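Long-range contact in penicillin-binding protein PbpB (PDB 6KGU), which synthesises cross-linked peptidoglycan from lipid intermediates in Mycobacterium tuberculosis and is acylated by beta-lactam antibiotics such as aztreonam: residues Y342-K347 with I431-A436. Residues are numbered along the deposited sequence; the frame is centred on the assembly and turned at random.
Sequences YDMLRK and IRVVSA
Lys347, at the C-terminal end of helix 338-347, meets Val433 where the chain leaves the short strand 431-432, their CA atoms 5.5 Å apart. Within the penicillin-binding transpeptidase domain this joins a helix end to the two-stranded antiparallel sheet of 405-406 and 431-432: Ile431 pairs with Arg406 through the backbone, and Arg406 NE also binds Lys347 O. Across the two segments the polar link is a side-chain-to-backbone hydrogen bond, Lys347 NZ to Val433 O at 2.6 Å. The C=O...N angle is 140°, and the ammonium group lies off the carbonyl plane. A bend at chi3 (-47°) turns the end of the lysine chain toward this oxygen, while Lys347 CD rests 3.6 Å from Arg432 O. One helical turn earlier, Met344 makes the apolar side-chain contacts with the two valines. Its CG is anti to the backbone N, and further bends at chi2 and chi3 bring the thioether across both valines at about a right angle: Met344 SD lies 3.7 Å from Val433 CG1, and CE 3.8 Å from Val434 CG1. Met344 and Val434 also touch helix 272-281, and both valines touch helix 390-401, so all three side chains are buried among these helices. Within 431-436, Arg432 folds back on the chain: its NH1 donates to Val434 O at 3.0 Å, almost in the guanidinium plane, with an N-H...O angle of 166°.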
loop_
_atom_site.group_PDB
_atom_site.type_symbol
_atom_site.label_atom_id
_atom_site.label_comp_id
_atom_site.label_asym_id
_atom_site.label_seq_id
_atom_site.Cartn_x
_atom_site.Cartn_y
_atom_site.Cartn_z
ATOM N N TYR A 342 -6.309 20.205 4.348
ATOM C CA TYR A 342 -5.507 19.607 5.409
ATOM C C TYR A 342 -6.349 18.704 6.305
ATOM O O TYR A 342 -5.877 17.654 6.760
ATOM C CB TYR A 342 -4.821 20.694 6.235
ATOM C CG TYR A 342 -4.002 20.147 7.378
ATOM C CD1 TYR A 342 -2.754 19.592 7.153
ATOM C CD2 TYR A 342 -4.469 20.202 8.683
ATOM C CE1 TYR A 342 -1.995 19.097 8.192
ATOM C CE2 TYR A 342 -3.714 19.709 9.738
ATOM C CZ TYR A 342 -2.476 19.164 9.482
ATOM O OH TYR A 342 -1.712 18.670 10.514
ATOM N N ASP A 343 -7.606 19.076 6.553
ATOM C CA ASP A 343 -8.443 18.214 7.381
ATOM C C ASP A 343 -8.649 16.863 6.711
ATOM O O ASP A 343 -8.647 15.822 7.378
ATOM C CB ASP A 343 -9.791 18.877 7.671
ATOM C CG ASP A 343 -10.637 18.074 8.650
ATOM O OD1 ASP A 343 -10.264 18.018 9.836
ATOM O OD2 ASP A 343 -11.674 17.504 8.244
ATOM N N MET A 344 -8.796 16.860 5.386
ATOM C CA MET A 344 -9.013 15.610 4.668
ATOM C C MET A 344 -7.763 14.734 4.693
ATOM O O MET A 344 -7.863 13.517 4.899
ATOM C CB MET A 344 -9.452 15.916 3.234
ATOM C CG MET A 344 -9.794 14.707 2.413
ATOM S SD MET A 344 -11.340 13.963 2.901
ATOM C CE MET A 344 -12.502 15.125 2.199
ATOM N N LEU A 345 -6.584 15.337 4.471
ATOM C CA LEU A 345 -5.314 14.621 4.617
ATOM C C LEU A 345 -5.255 13.862 5.931
ATOM O O LEU A 345 -4.863 12.691 5.973
ATOM C CB LEU A 345 -4.128 15.589 4.569
ATOM C CG LEU A 345 -3.493 16.189 3.328
ATOM C CD1 LEU A 345 -2.388 17.169 3.735
ATOM C CD2 LEU A 345 -2.945 15.118 2.361
ATOM N N ARG A 346 -5.604 14.537 7.031
ATOM C CA ARG A 346 -5.541 13.903 8.344
ATOM C C ARG A 346 -6.560 12.782 8.466
ATOM O O ARG A 346 -6.251 11.714 9.009
ATOM C CB ARG A 346 -5.761 14.950 9.439
ATOM C CG ARG A 346 -4.570 15.855 9.671
ATOM C CD ARG A 346 -3.697 15.283 10.770
ATOM N NE ARG A 346 -2.310 15.168 10.339
ATOM C CZ ARG A 346 -1.361 14.559 11.038
ATOM N NH1 ARG A 346 -1.644 14.012 12.218
ATOM N NH2 ARG A 346 -0.129 14.507 10.552
ATOM N N LYS A 347 -7.781 12.993 7.963
ATOM C CA LYS A 347 -8.774 11.926 8.058
ATOM C C LYS A 347 -8.329 10.697 7.274
ATOM O O LYS A 347 -8.588 9.561 7.687
ATOM C CB LYS A 347 -10.149 12.406 7.575
ATOM C CG LYS A 347 -10.946 13.183 8.622
ATOM C CD LYS A 347 -12.420 13.367 8.228
ATOM C CE LYS A 347 -12.559 13.852 6.778
ATOM N NZ LYS A 347 -13.964 14.254 6.366
ATOM N N ILE A 431 -13.203 5.078 10.822
ATOM C CA ILE A 431 -12.948 6.501 10.630
ATOM C C ILE A 431 -13.666 6.939 9.358
ATOM O O ILE A 431 -13.237 6.594 8.248
ATOM C CB ILE A 431 -11.451 6.828 10.546
ATOM C CG1 ILE A 431 -10.722 6.263 11.769
ATOM C CG2 ILE A 431 -11.257 8.336 10.410
ATOM C CD1 ILE A 431 -9.247 6.164 11.603
ATOM N N ARG A 432 -14.746 7.705 9.521
ATOM C CA ARG A 432 -15.505 8.269 8.409
ATOM C C ARG A 432 -14.692 9.388 7.761
ATOM O O ARG A 432 -14.418 10.410 8.398
ATOM C CB ARG A 432 -16.850 8.778 8.931
ATOM C CG ARG A 432 -17.659 9.693 7.986
ATOM C CD ARG A 432 -18.248 8.946 6.801
ATOM N NE ARG A 432 -19.107 7.828 7.186
ATOM C CZ ARG A 432 -19.568 6.932 6.323
ATOM N NH1 ARG A 432 -19.249 7.024 5.027
ATOM N NH2 ARG A 432 -20.322 5.927 6.744
ATOM N N VAL A 433 -14.281 9.189 6.509
ATOM C CA VAL A 433 -13.507 10.179 5.755
ATOM C C VAL A 433 -14.399 10.989 4.819
ATOM O O VAL A 433 -14.323 12.214 4.778
ATOM C CB VAL A 433 -12.375 9.487 4.961
ATOM C CG1 VAL A 433 -11.585 10.523 4.162
ATOM C CG2 VAL A 433 -11.464 8.661 5.881
ATOM N N VAL A 434 -15.212 10.306 4.022
ATOM C CA VAL A 434 -16.195 10.927 3.146
ATOM C C VAL A 434 -17.446 10.065 3.199
ATOM O O VAL A 434 -17.422 8.943 3.706
ATOM C CB VAL A 434 -15.699 11.056 1.688
ATOM C CG1 VAL A 434 -14.484 11.957 1.603
ATOM C CG2 VAL A 434 -15.424 9.659 1.109
ATOM N N SER A 435 -18.545 10.586 2.647
ATOM C CA SER A 435 -19.782 9.816 2.654
ATOM C C SER A 435 -19.677 8.619 1.709
ATOM O O SER A 435 -18.791 8.544 0.846
ATOM C CB SER A 435 -20.979 10.688 2.247
ATOM O OG SER A 435 -20.956 11.002 0.857
ATOM N N ALA A 436 -20.605 7.668 1.883
ATOM C CA ALA A 436 -20.673 6.541 0.953
ATOM C C ALA A 436 -20.877 7.030 -0.471
ATOM O O ALA A 436 -20.250 6.523 -1.411
ATOM C CB ALA A 436 -21.791 5.583 1.356
#